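Local structure of L-rhamnose mutarotase (Formosa agariphila, 6HHN) at residues A[47-53]-A[65-71]; A[19-25]-A[93-97]; A[86-90]-A[100-104]; A[14-20]-A[104-110]. The protein catalyses the interconversion of alpha- and beta-L-rhamnose, a mutarotase step in the breakdown of the algal polysaccharide ulvan. All blocks are in the same frame, centred on the assembly; numbering follows the deposited sequence. Where two conformers were deposited one is given.

How the contacts relate
From the N terminus, strand 13-20 comes first, and contact 4 pairs it with the last strand, 106-114, so its loop takes in almost the whole chain and the other three contacts lie inside. Contact 2 continues from the end of the same strand to the loop 93-97; it shares Met19, Lys20 and a water with contact 4. Within both loops, contact 1 closes the hairpin of strands 52-57 and 62-69, whose second strand borders 13-20 in the sheet. Contact 3 opens after contact 1 has closed and crosses contact 2, tying helix 82-91 to residues 100-104. Contacts 1 and 4 also meet the second subunit; no other chain of the assembly touches contacts 2 and 3.

Contact 1: residues A[47-53]-A[65-71]; sequences NGVSEYS and AFQKVSG
Residues 47-53 run antiparallel to 65-71, with Ser50 and Ser53 in hydrogen-bonded pairs with Lys68 and Phe66; the register slips by one residue between them, a beta bulge at Glu51 and Tyr52. The corner at Glu51 brings its carboxylate over Lys68, whose extended chain delivers NZ to OE2 at 2.9 Å from above the carboxylate plane. Beyond the bulge, Gln67 OE1 sits 3.4 Å above the centre of the Tyr52 ring, the amide plane almost perpendicular to it (84°). Gln67 CG stands between its backbone N and carbonyl carbon (chi1 61°), and the chain then extends alongside the tyrosine. Water 1 links Gly48 O, Ser50 OG and Ser70 OG. Gly48, with positive phi, is the C-prime residue of the Schellman motif ending helix 38-46. Tyr52 probably binds substrate, as in relatives, and its ring also packs on Phe17 of strand 13-20. Glu51 and Lys68 also make salt bridges with Lys68 and Glu51, respectively, of the second subunit, and strand 52-57 pairs with a strand of that subunit.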
loop_
_atom_site.group_PDB
_atom_site.type_symbol
_atom_site.label_atom_id
_atom_site.label_comp_id
_atom_site.label_asym_id
_atom_site.label_seq_id
_atom_site.Cartn_x
_atom_site.Cartn_y
_atom_site.Cartn_z
ATOM N N ASN A 47 -17.187 12.040 -2.092
ATOM C CA ASN A 47 -16.119 12.529 -2.955
ATOM C C ASN A 47 -15.471 11.414 -3.764
ATOM O O ASN A 47 -14.386 11.607 -4.324
ATOM C CB ASN A 47 -15.095 13.313 -2.137
ATOM C CG ASN A 47 -15.581 14.720 -1.796
ATOM O OD1 ASN A 47 -15.198 15.691 -2.450
ATOM N ND2 ASN A 47 -16.447 14.831 -0.782
ATOM N N GLY A 48 -16.124 10.260 -3.847
ATOM C CA GLY A 48 -15.708 9.197 -4.742
ATOM C C GLY A 48 -14.697 8.219 -4.189
ATOM O O GLY A 48 -14.179 7.390 -4.949
ATOM N N VAL A 49 -14.402 8.276 -2.900
ATOM C CA VAL A 49 -13.427 7.366 -2.308
ATOM C C VAL A 49 -14.112 6.055 -1.948
ATOM O O VAL A 49 -15.196 6.048 -1.346
ATOM C CB VAL A 49 -12.783 7.992 -1.063
ATOM C CG1 VAL A 49 -11.802 7.003 -0.417
ATOM C CG2 VAL A 49 -12.076 9.272 -1.414
ATOM N N SER A 50 -13.471 4.944 -2.298
ATOM C CA SER A 50 -13.909 3.628 -1.863
ATOM C C SER A 50 -12.688 2.769 -1.579
ATOM O O SER A 50 -11.557 3.109 -1.955
ATOM C CB SER A 50 -14.789 2.944 -2.915
ATOM O OG SER A 50 -14.069 2.712 -4.117
ATOM N N GLU A 51 -12.931 1.657 -0.886
ATOM C CA GLU A 51 -11.909 0.652 -0.606
ATOM C C GLU A 51 -10.627 1.293 -0.088
ATOM O O GLU A 51 -9.526 1.057 -0.591
ATOM C CB GLU A 51 -11.654 -0.217 -1.828
ATOM C CG GLU A 51 -12.892 -1.003 -2.225
ATOM C CD GLU A 51 -12.646 -1.912 -3.400
ATOM O OE1 GLU A 51 -11.661 -2.676 -3.343
ATOM O OE2 GLU A 51 -13.424 -1.839 -4.377
ATOM N N TYR A 52 -10.796 2.120 0.927
ATOM C CA TYR A 52 -9.709 2.871 1.550
ATOM C C TYR A 52 -9.152 2.043 2.698
ATOM O O TYR A 52 -9.828 1.834 3.703
ATOM C CB TYR A 52 -10.294 4.182 2.075
ATOM C CG TYR A 52 -9.340 5.192 2.663
ATOM C CD1 TYR A 52 -7.965 5.007 2.688
ATOM C CD2 TYR A 52 -9.847 6.360 3.211
ATOM C CE1 TYR A 52 -7.139 5.973 3.229
ATOM C CE2 TYR A 52 -9.039 7.309 3.746
ATOM C CZ TYR A 52 -7.673 7.120 3.769
ATOM O OH TYR A 52 -6.859 8.103 4.325
ATOM N N SER A 53 -7.910 1.579 2.541
ATOM C CA SER A 53 -7.202 0.828 3.553
ATOM C C SER A 53 -5.963 1.595 3.986
ATOM O O SER A 53 -5.319 2.263 3.169
ATOM C CB SER A 53 -6.672 -0.510 2.998
ATOM O OG SER A 53 -7.723 -1.468 2.845
ATOM N N ALA A 65 -1.152 3.859 2.750
ATOM C CA ALA A 65 -2.564 4.001 2.427
ATOM C C ALA A 65 -2.801 3.644 0.969
ATOM O O ALA A 65 -2.010 4.008 0.086
ATOM C CB ALA A 65 -3.011 5.447 2.663
ATOM N N PHE A 66 -3.915 2.943 0.727
ATOM C CA PHE A 66 -4.401 2.604 -0.600
ATOM C C PHE A 66 -5.872 2.992 -0.665
ATOM O O PHE A 66 -6.618 2.722 0.270
ATOM C CB PHE A 66 -4.268 1.090 -0.829
ATOM C CG PHE A 66 -4.940 0.603 -2.080
ATOM C CD1 PHE A 66 -6.280 0.220 -2.072
ATOM C CD2 PHE A 66 -4.245 0.555 -3.268
ATOM C CE1 PHE A 66 -6.902 -0.205 -3.230
ATOM C CE2 PHE A 66 -4.871 0.103 -4.433
ATOM C CZ PHE A 66 -6.199 -0.268 -4.406
ATOM N N GLN A 67 -6.292 3.610 -1.767
ATOM C CA GLN A 67 -7.712 3.874 -1.956
ATOM C C GLN A 67 -8.026 3.915 -3.441
ATOM O O GLN A 67 -7.142 4.076 -4.289
ATOM C CB GLN A 67 -8.168 5.168 -1.271
ATOM C CG GLN A 67 -7.479 6.378 -1.783
ATOM C CD GLN A 67 -7.793 7.677 -1.020
ATOM O OE1 GLN A 67 -8.090 7.698 0.187
ATOM N NE2 GLN A 67 -7.695 8.756 -1.728
ATOM N N LYS A 68 -9.303 3.749 -3.744
ATOM C CA LYS A 68 -9.828 3.971 -5.079
ATOM C C LYS A 68 -10.608 5.273 -5.081
ATOM O O LYS A 68 -11.312 5.583 -4.118
ATOM C CB LYS A 68 -10.768 2.854 -5.497
ATOM C CG LYS A 68 -10.100 1.522 -5.668
ATOM C CD LYS A 68 -11.112 0.521 -6.165
ATOM C CE LYS A 68 -10.546 -0.870 -6.133
ATOM N NZ LYS A 68 -11.538 -1.890 -6.607
ATOM N N VAL A 69 -10.492 6.020 -6.171
ATOM C CA VAL A 69 -11.166 7.299 -6.311
ATOM C C VAL A 69 -11.876 7.296 -7.651
ATOM O O VAL A 69 -11.243 7.094 -8.695
ATOM C CB VAL A 69 -10.196 8.485 -6.205
ATOM C CG1 VAL A 69 -10.954 9.792 -6.392
ATOM C CG2 VAL A 69 -9.482 8.464 -4.853
ATOM N N SER A 70 -13.190 7.504 -7.618
ATOM C CA SER A 70 -13.999 7.569 -8.835
ATOM C C SER A 70 -14.291 9.039 -9.111
ATOM O O SER A 70 -15.325 9.583 -8.723
ATOM C CB SER A 70 -15.272 6.751 -8.668
ATOM O OG SER A 70 -14.960 5.388 -8.445
ATOM N N GLY A 71 -13.345 9.688 -9.783
ATOM C CA GLY A 71 -13.475 11.086 -10.147
ATOM C C GLY A 71 -13.935 11.979 -9.013
ATOM O O GLY A 71 -13.419 11.901 -7.900
HETATM O O HOH W 1 -14.189 4.872 -5.809
#

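Contact 2: residues A[19-25]-A[93-97]; sequences MKLNKGQ and DIMQV
The side-chain amide of Asn22 lies with one face against the peptide of Ile94, its CG 3.5 Å from Ile94 O and the two planes nearly parallel, while the amide of Gln96 has Lys20 CB over one face, 3.9 Å from its CD. Asn22 ND2 adds a weak, bent bond to Asp93 O, and the backbone N of Asn22 donates to Ile94 O at 2.8 Å, nearly straight (170°). Gln96 N returns a bond to Lys20 O. These two backbone bonds flank the single bridge of Leu21 with Met95, which ties the end of strand 13-20 to the loop after helix 82-91; a type II turn from Asn22 to Gln25 then leads into helix 26-34. In one of its two conformers, Met95 brings SD to 3.8 Å from Leu21 CD1 and CE to 4.2 Å from Met19 SD. Met95 also packs on Tyr29, a probable substrate-binding residue by similarity. Bent at chi2 (-58°), Gln25 lies across Ile94, its OE1 3.4 Å from CG2.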
loop_
_atom_site.group_PDB
_atom_site.type_symbol
_atom_site.label_atom_id
_atom_site.label_comp_id
_atom_site.label_asym_id
_atom_site.label_seq_id
_atom_site.Cartn_x
_atom_site.Cartn_y
_atom_site.Cartn_z
ATOM N N MET A 19 2.394 7.875 5.019
ATOM C CA MET A 19 2.312 8.816 6.128
ATOM C C MET A 19 3.177 8.306 7.267
ATOM O O MET A 19 3.703 7.191 7.215
ATOM C CB MET A 19 0.866 9.005 6.588
ATOM C CG MET A 19 -0.006 9.663 5.527
ATOM S SD MET A 19 -1.736 9.780 5.967
ATOM C CE MET A 19 -2.214 8.060 5.836
ATOM N N LYS A 20 3.322 9.124 8.308
ATOM C CA LYS A 20 4.225 8.830 9.413
ATOM C C LYS A 20 3.466 8.996 10.721
ATOM O O LYS A 20 2.876 10.049 10.970
ATOM C CB LYS A 20 5.467 9.736 9.405
ATOM C CG LYS A 20 6.431 9.612 8.203
ATOM C CD LYS A 20 7.085 8.237 8.106
ATOM C CE LYS A 20 7.939 7.910 9.319
ATOM N NZ LYS A 20 8.704 6.633 9.124
ATOM N N LEU A 21 3.466 7.960 11.538
ATOM C CA LEU A 21 2.925 7.993 12.891
ATOM C C LEU A 21 4.039 8.303 13.881
ATOM O O LEU A 21 5.210 7.951 13.670
ATOM C CB LEU A 21 2.316 6.612 13.181
ATOM C CG LEU A 21 1.439 6.358 14.401
ATOM C CD1 LEU A 21 0.174 7.185 14.338
ATOM C CD2 LEU A 21 1.105 4.882 14.496
ATOM N N ASN A 22 3.689 8.960 14.968
ATOM C CA ASN A 22 4.667 9.183 16.018
ATOM C C ASN A 22 4.943 7.871 16.749
ATOM O O ASN A 22 4.076 7.004 16.859
ATOM C CB ASN A 22 4.165 10.232 17.005
ATOM C CG ASN A 22 4.081 11.624 16.398
ATOM O OD1 ASN A 22 4.639 11.898 15.339
ATOM N ND2 ASN A 22 3.402 12.518 17.093
ATOM N N LYS A 23 6.166 7.733 17.258
ATOM C CA LYS A 23 6.572 6.485 17.887
ATOM C C LYS A 23 5.608 6.100 19.001
ATOM O O LYS A 23 5.232 6.933 19.826
ATOM C CB LYS A 23 7.980 6.643 18.475
ATOM C CG LYS A 23 9.029 7.093 17.472
ATOM C CD LYS A 23 10.445 6.811 17.972
ATOM C CE LYS A 23 11.361 6.403 16.821
ATOM N NZ LYS A 23 12.746 6.086 17.283
ATOM N N GLY A 24 5.214 4.826 19.019
ATOM C CA GLY A 24 4.433 4.266 20.103
ATOM C C GLY A 24 2.946 4.527 20.063
ATOM O O GLY A 24 2.255 4.197 21.035
ATOM N N GLN A 25 2.422 5.086 18.974
ATOM C CA GLN A 25 1.034 5.530 18.935
ATOM C C GLN A 25 0.144 4.637 18.080
ATOM O O GLN A 25 -0.957 5.051 17.710
ATOM C CB GLN A 25 0.956 6.978 18.449
ATOM C CG GLN A 25 1.696 7.952 19.336
ATOM C CD GLN A 25 1.194 7.915 20.758
ATOM O OE1 GLN A 25 -0.005 7.824 21.009
ATOM N NE2 GLN A 25 2.114 7.955 21.701
ATOM N N ASP A 93 -1.755 15.144 17.407
ATOM C CA ASP A 93 -0.815 14.815 18.472
ATOM C C ASP A 93 -0.084 13.509 18.230
ATOM O O ASP A 93 0.989 13.303 18.820
ATOM C CB ASP A 93 -1.539 14.732 19.823
ATOM C CG ASP A 93 -2.751 13.762 19.819
ATOM O OD1 ASP A 93 -3.395 13.544 18.765
ATOM O OD2 ASP A 93 -3.080 13.230 20.900
ATOM N N ILE A 94 -0.619 12.613 17.404
ATOM C CA ILE A 94 -0.007 11.298 17.217
ATOM C C ILE A 94 0.517 11.073 15.816
ATOM O O ILE A 94 1.120 10.024 15.566
ATOM C CB ILE A 94 -0.946 10.157 17.650
ATOM C CG1 ILE A 94 -2.160 10.087 16.737
ATOM C CG2 ILE A 94 -1.342 10.371 19.125
ATOM C CD1 ILE A 94 -3.121 8.973 17.130
ATOM N N MET A 95 0.296 11.997 14.885
ATOM C CA MET A 95 0.773 11.907 13.513
ATOM C C MET A 95 1.855 12.956 13.272
ATOM O O MET A 95 1.892 13.991 13.934
ATOM C CB MET A 95 -0.373 12.198 12.514
ATOM C CG MET A 95 -1.584 11.302 12.612
ATOM S SD MET A 95 -1.285 9.710 11.856
ATOM C CE MET A 95 -1.187 10.153 10.111
ATOM N N GLN A 96 2.730 12.677 12.309
ATOM C CA GLN A 96 3.630 13.684 11.776
ATOM C C GLN A 96 2.835 14.603 10.861
ATOM O O GLN A 96 2.278 14.160 9.851
ATOM C CB GLN A 96 4.779 13.027 11.030
ATOM C CG GLN A 96 5.880 13.971 10.710
ATOM C CD GLN A 96 7.062 13.276 10.051
ATOM O OE1 GLN A 96 7.877 12.640 10.707
ATOM N NE2 GLN A 96 7.118 13.360 8.748
ATOM N N VAL A 97 2.727 15.871 11.239
ATOM C CA VAL A 97 1.828 16.785 10.570
ATOM C C VAL A 97 2.517 18.084 10.201
ATOM O O VAL A 97 3.542 18.459 10.765
ATOM C CB VAL A 97 0.572 17.108 11.405
ATOM C CG1 VAL A 97 -0.202 15.866 11.739
ATOM C CG2 VAL A 97 0.945 17.861 12.680
HETATM O O HOH W 2 2.030 11.685 8.313
#

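Contact 3: residues A[86-90]-A[100-104]; sequences KWWDF and DNSPV
Trp88, probably one of the substrate-binding residues as in related mutarotases, projects from helix 82-91 over the loop that leads into the last strand. Two carbons lie under the same face of its indole. Ser102 CB is 3.5 Å from the centroid of the six-membered ring, only 8° off the normal, and Pro103 CD is 3.8 Å from that of the five-membered ring; both are CH-pi contacts. Trp88 CG is anti to the carbonyl carbon (chi1 -70°), which turns the indole toward the loop, and Trp88 CB meets Asn101 O at 3.4 Å. An alanine here would leave Ser102 and Pro103 without the flat surface they pack on and is likely to let this part of the loop shift.

Next along the helix, Asp89 OD1 takes a nearly straight bond (177°) from Asn101 ND2 at 2.9 Å. The donor lies above the carboxylate plane, and the amide stands almost perpendicular to it. Water 3 joins Trp88 O to Asn101 O, so the helix and loop backbones are also linked through solvent. The loop has its own brace, an Asx turn in which Asp100 OD1 accepts from both the backbone N and OG of Ser102; that hydroxyl also bonds Asn98. On the helix beside Trp88, Trp87 meets His33 and Trp37 edge-to-face, while beyond Pro103 the loop pairs Val104 with Gln96 before entering strand 106-114.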
loop_
_atom_site.group_PDB
_atom_site.type_symbol
_atom_site.label_atom_id
_atom_site.label_comp_id
_atom_site.label_asym_id
_atom_site.label_seq_id
_atom_site.Cartn_x
_atom_site.Cartn_y
_atom_site.Cartn_z
ATOM N N LYS A 86 -11.169 19.430 11.004
ATOM C CA LYS A 86 -11.373 19.024 12.390
ATOM C C LYS A 86 -10.757 17.663 12.673
ATOM O O LYS A 86 -10.209 17.437 13.757
ATOM C CB LYS A 86 -12.867 19.025 12.731
ATOM C CG LYS A 86 -13.440 20.398 12.958
ATOM C CD LYS A 86 -14.949 20.326 12.996
ATOM C CE LYS A 86 -15.571 21.680 13.289
ATOM N NZ LYS A 86 -15.300 22.095 14.687
ATOM N N TRP A 87 -10.841 16.732 11.708
ATOM C CA TRP A 87 -10.206 15.426 11.880
ATOM C C TRP A 87 -8.684 15.570 11.972
ATOM O O TRP A 87 -8.050 14.976 12.847
ATOM C CB TRP A 87 -10.608 14.478 10.728
ATOM C CG TRP A 87 -10.002 13.107 10.886
ATOM C CD1 TRP A 87 -8.960 12.590 10.177
ATOM C CD2 TRP A 87 -10.398 12.101 11.814
ATOM N NE1 TRP A 87 -8.679 11.306 10.604
ATOM C CE2 TRP A 87 -9.552 10.982 11.608
ATOM C CE3 TRP A 87 -11.397 12.021 12.793
ATOM C CZ2 TRP A 87 -9.661 9.814 12.361
ATOM C CZ3 TRP A 87 -11.518 10.850 13.523
ATOM C CH2 TRP A 87 -10.636 9.770 13.314
ATOM N N TRP A 88 -8.099 16.375 11.103
ATOM C CA TRP A 88 -6.665 16.634 11.199
ATOM C C TRP A 88 -6.304 17.184 12.575
ATOM O O TRP A 88 -5.323 16.743 13.201
ATOM C CB TRP A 88 -6.267 17.619 10.116
ATOM C CG TRP A 88 -6.319 17.082 8.730
ATOM C CD1 TRP A 88 -6.426 15.775 8.346
ATOM C CD2 TRP A 88 -6.279 17.853 7.531
ATOM N NE1 TRP A 88 -6.425 15.688 6.970
ATOM C CE2 TRP A 88 -6.341 16.956 6.453
ATOM C CE3 TRP A 88 -6.176 19.220 7.269
ATOM C CZ2 TRP A 88 -6.314 17.384 5.132
ATOM C CZ3 TRP A 88 -6.163 19.644 5.958
ATOM C CH2 TRP A 88 -6.229 18.731 4.908
ATOM N N ASP A 89 -7.061 18.170 13.061
ATOM C CA ASP A 89 -6.760 18.720 14.380
ATOM C C ASP A 89 -6.835 17.635 15.455
ATOM O O ASP A 89 -6.018 17.591 16.381
ATOM C CB ASP A 89 -7.768 19.818 14.729
ATOM C CG ASP A 89 -7.640 21.087 13.873
ATOM O OD1 ASP A 89 -6.625 21.294 13.186
ATOM O OD2 ASP A 89 -8.597 21.905 13.903
ATOM N N PHE A 90 -7.859 16.776 15.386
ATOM C CA PHE A 90 -8.051 15.714 16.374
ATOM C C PHE A 90 -6.896 14.725 16.386
ATOM O O PHE A 90 -6.541 14.204 17.452
ATOM C CB PHE A 90 -9.380 15.040 16.034
ATOM C CG PHE A 90 -9.745 13.863 16.873
ATOM C CD1 PHE A 90 -10.039 13.988 18.207
ATOM C CD2 PHE A 90 -9.888 12.611 16.282
ATOM C CE1 PHE A 90 -10.414 12.896 18.968
ATOM C CE2 PHE A 90 -10.277 11.520 17.024
ATOM C CZ PHE A 90 -10.544 11.657 18.373
ATOM N N ASP A 100 -0.622 23.228 9.506
ATOM C CA ASP A 100 -2.083 23.259 9.465
ATOM C C ASP A 100 -2.720 21.973 9.966
ATOM O O ASP A 100 -3.953 21.837 9.908
ATOM C CB ASP A 100 -2.599 23.616 8.060
ATOM C CG ASP A 100 -2.337 22.539 7.018
ATOM O OD1 ASP A 100 -1.795 21.461 7.347
ATOM O OD2 ASP A 100 -2.705 22.791 5.847
ATOM N N ASN A 101 -1.919 21.066 10.503
ATOM C CA ASN A 101 -2.302 19.779 11.087
ATOM C C ASN A 101 -2.609 18.708 10.050
ATOM O O ASN A 101 -2.869 17.577 10.445
ATOM C CB ASN A 101 -3.424 19.906 12.130
ATOM C CG ASN A 101 -2.957 20.607 13.390
ATOM O OD1 ASN A 101 -1.760 20.594 13.738
ATOM N ND2 ASN A 101 -3.887 21.217 14.090
ATOM N N SER A 102 -2.526 19.000 8.756
ATOM C CA SER A 102 -2.675 17.933 7.771
ATOM C C SER A 102 -1.476 16.992 7.868
ATOM O O SER A 102 -0.342 17.438 8.094
ATOM C CB SER A 102 -2.776 18.505 6.360
ATOM O OG SER A 102 -1.595 19.199 5.983
ATOM N N PRO A 103 -1.685 15.690 7.729
ATOM C CA PRO A 103 -0.558 14.759 7.819
ATOM C C PRO A 103 0.408 14.954 6.671
ATOM O O PRO A 103 0.019 15.226 5.533
ATOM C CB PRO A 103 -1.216 13.375 7.740
ATOM C CG PRO A 103 -2.564 13.587 7.236
ATOM C CD PRO A 103 -2.984 14.992 7.588
ATOM N N VAL A 104 1.704 14.866 6.993
ATOM C CA VAL A 104 2.708 14.712 5.952
ATOM C C VAL A 104 2.357 13.486 5.129
ATOM O O VAL A 104 1.987 12.439 5.670
ATOM C CB VAL A 104 4.098 14.592 6.600
ATOM C CG1 VAL A 104 5.140 14.274 5.555
ATOM C CG2 VAL A 104 4.446 15.891 7.339
HETATM O O HOH W 3 -3.600 15.174 11.621
HETATM O O HOH W 4 -5.555 23.769 12.238
#

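Contact 4: residues A[14-20]-A[104-110]; sequences RLAFKMK and VSIPLEE
Glu110 OE2 is gripped by Arg14 NE at 2.8 Å and by Ser53 OG of the second subunit. The other carboxylate oxygen, OE1, takes Arg14 NH1 at 2.9 Å, so the guanidinium holds Glu110 side-on, one nitrogen to each oxygen. Both bonds use syn lone pairs, and the two flat groups are 20° from coplanar. A bend in the Arg14 chain at chi3 (-62°) meets an extended Glu110, and the arginine also makes a cation-pi contact with Tyr113. A methionine in its place would probably leave the carboxylate without its paired charge, held by Ser53 of the second subunit but freer to rotate.

Farther along, strands 14-20 and 106-110 run antiparallel. Lys18 and Ile106 exchange two backbone bonds, the shorter from Lys18 N to Ile106 O at 2.8 Å. Next to the bond from Leu108 N to Ala16 O, water 5 bridges Ala16 N and Leu108 O. At the other end, water 2 accepts from Lys20 N and lies near Val104 O. Ser105 OG approaches Phe17 CD2 at 3.4 Å, while Ala16 CB and Leu108 CB pack at 4.2 Å on the face that meets Phe55 and Asp57 of the second subunit. In this member of the dimeric alpha-beta barrel superfamily, the Glu110 carboxylate thus pairs with a charge in its own chain and takes a hydrogen bond from the second subunit, probably helping to fix the edge where the sheets join.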
loop_
_atom_site.group_PDB
_atom_site.type_symbol
_atom_site.label_atom_id
_atom_site.label_comp_id
_atom_site.label_asym_id
_atom_site.label_seq_id
_atom_site.Cartn_x
_atom_site.Cartn_y
_atom_site.Cartn_z
ATOM N N ARG A 14 -6.547 4.282 -8.852
ATOM C CA ARG A 14 -5.955 3.789 -7.614
ATOM C C ARG A 14 -4.906 4.783 -7.145
ATOM O O ARG A 14 -4.073 5.227 -7.950
ATOM C CB ARG A 14 -5.318 2.418 -7.833
ATOM C CG ARG A 14 -6.337 1.386 -8.316
ATOM C CD ARG A 14 -5.683 0.130 -8.838
ATOM N NE ARG A 14 -4.834 0.370 -9.995
ATOM C CZ ARG A 14 -5.264 0.439 -11.254
ATOM N NH1 ARG A 14 -4.395 0.651 -12.234
ATOM N NH2 ARG A 14 -6.549 0.306 -11.537
ATOM N N LEU A 15 -4.926 5.096 -5.859
ATOM C CA LEU A 15 -3.982 6.019 -5.261
ATOM C C LEU A 15 -3.340 5.368 -4.048
ATOM O O LEU A 15 -4.006 4.668 -3.284
ATOM C CB LEU A 15 -4.691 7.291 -4.774
ATOM C CG LEU A 15 -5.200 8.280 -5.805
ATOM C CD1 LEU A 15 -5.659 9.510 -5.030
ATOM C CD2 LEU A 15 -4.151 8.614 -6.835
ATOM N N ALA A 16 -2.055 5.617 -3.858
ATOM C CA ALA A 16 -1.375 5.163 -2.659
ATOM C C ALA A 16 -0.464 6.266 -2.150
ATOM O O ALA A 16 0.105 7.039 -2.933
ATOM C CB ALA A 16 -0.540 3.903 -2.934
ATOM N N PHE A 17 -0.294 6.286 -0.826
ATOM C CA PHE A 17 0.550 7.305 -0.216
ATOM C C PHE A 17 1.071 6.820 1.121
ATOM O O PHE A 17 0.506 5.921 1.742
ATOM C CB PHE A 17 -0.165 8.659 -0.084
ATOM C CG PHE A 17 -1.554 8.616 0.526
ATOM C CD1 PHE A 17 -2.656 8.293 -0.247
ATOM C CD2 PHE A 17 -1.751 8.890 1.863
ATOM C CE1 PHE A 17 -3.934 8.261 0.306
ATOM C CE2 PHE A 17 -3.034 8.870 2.416
ATOM C CZ PHE A 17 -4.114 8.554 1.629
ATOM N N LYS A 18 2.165 7.442 1.560
ATOM C CA LYS A 18 2.868 7.087 2.782
ATOM C C LYS A 18 2.730 8.225 3.779
ATOM O O LYS A 18 2.932 9.392 3.429
ATOM C CB LYS A 18 4.345 6.854 2.430
ATOM C CG LYS A 18 5.285 6.708 3.589
ATOM C CD LYS A 18 6.753 6.547 3.132
ATOM C CE LYS A 18 7.678 6.784 4.300
ATOM N NZ LYS A 18 9.099 6.647 3.946
ATOM N N MET A 19 2.394 7.875 5.019
ATOM C CA MET A 19 2.312 8.816 6.128
ATOM C C MET A 19 3.177 8.306 7.267
ATOM O O MET A 19 3.703 7.191 7.215
ATOM C CB MET A 19 0.866 9.005 6.588
ATOM C CG MET A 19 -0.006 9.663 5.527
ATOM S SD MET A 19 -1.736 9.780 5.967
ATOM C CE MET A 19 -2.214 8.060 5.836
ATOM N N LYS A 20 3.322 9.124 8.308
ATOM C CA LYS A 20 4.225 8.830 9.413
ATOM C C LYS A 20 3.466 8.996 10.721
ATOM O O LYS A 20 2.876 10.049 10.970
ATOM C CB LYS A 20 5.467 9.736 9.405
ATOM C CG LYS A 20 6.431 9.612 8.203
ATOM C CD LYS A 20 7.085 8.237 8.106
ATOM C CE LYS A 20 7.939 7.910 9.319
ATOM N NZ LYS A 20 8.704 6.633 9.124
ATOM N N VAL A 104 1.704 14.866 6.993
ATOM C CA VAL A 104 2.708 14.712 5.952
ATOM C C VAL A 104 2.357 13.486 5.129
ATOM O O VAL A 104 1.987 12.439 5.670
ATOM C CB VAL A 104 4.098 14.592 6.600
ATOM C CG1 VAL A 104 5.140 14.274 5.555
ATOM C CG2 VAL A 104 4.446 15.891 7.339
ATOM N N SER A 105 2.467 13.616 3.813
ATOM C CA SER A 105 2.035 12.554 2.911
ATOM C C SER A 105 2.952 12.517 1.704
ATOM O O SER A 105 3.159 13.552 1.068
ATOM C CB SER A 105 0.604 12.856 2.453
ATOM O OG SER A 105 0.043 11.782 1.745
ATOM N N ILE A 106 3.496 11.350 1.402
ATOM C CA ILE A 106 4.408 11.131 0.277
ATOM C C ILE A 106 3.686 10.264 -0.742
ATOM O O ILE A 106 3.316 9.127 -0.427
ATOM C CB ILE A 106 5.698 10.436 0.754
ATOM C CG1 ILE A 106 6.398 11.243 1.846
ATOM C CG2 ILE A 106 6.620 10.149 -0.433
ATOM C CD1 ILE A 106 7.167 12.398 1.340
ATOM N N PRO A 107 3.444 10.728 -1.966
ATOM C CA PRO A 107 2.720 9.883 -2.922
ATOM C C PRO A 107 3.593 8.741 -3.416
ATOM O O PRO A 107 4.816 8.865 -3.534
ATOM C CB PRO A 107 2.378 10.846 -4.065
ATOM C CG PRO A 107 3.447 11.901 -3.991
ATOM C CD PRO A 107 3.763 12.059 -2.523
ATOM N N LEU A 108 2.946 7.619 -3.726
ATOM C CA LEU A 108 3.619 6.431 -4.233
ATOM C C LEU A 108 3.087 6.111 -5.620
ATOM O O LEU A 108 1.873 6.008 -5.816
ATOM C CB LEU A 108 3.372 5.262 -3.293
ATOM C CG LEU A 108 3.761 5.506 -1.831
ATOM C CD1 LEU A 108 3.251 4.393 -0.919
ATOM C CD2 LEU A 108 5.241 5.644 -1.704
ATOM N N GLU A 109 3.999 5.921 -6.571
ATOM C CA GLU A 109 3.651 5.739 -7.976
ATOM C C GLU A 109 3.390 4.265 -8.278
ATOM O O GLU A 109 4.200 3.401 -7.931
ATOM C CB GLU A 109 4.825 6.235 -8.824
ATOM C CG GLU A 109 4.676 6.060 -10.330
ATOM C CD GLU A 109 5.958 6.408 -11.090
ATOM O OE1 GLU A 109 6.799 7.162 -10.546
ATOM O OE2 GLU A 109 6.134 5.929 -12.230
ATOM N N GLU A 110 2.267 3.978 -8.943
ATOM C CA GLU A 110 1.982 2.593 -9.312
ATOM C C GLU A 110 2.926 2.133 -10.418
ATOM O O GLU A 110 3.063 2.798 -11.449
ATOM C CB GLU A 110 0.529 2.429 -9.752
ATOM C CG GLU A 110 0.104 0.973 -9.801
ATOM C CD GLU A 110 -1.348 0.797 -10.179
ATOM O OE1 GLU A 110 -1.725 1.231 -11.294
ATOM O OE2 GLU A 110 -2.105 0.218 -9.363
HETATM O O HOH W 5 -0.607 6.634 -6.249
HETATM O O HOH W 2 2.030 11.685 8.313
#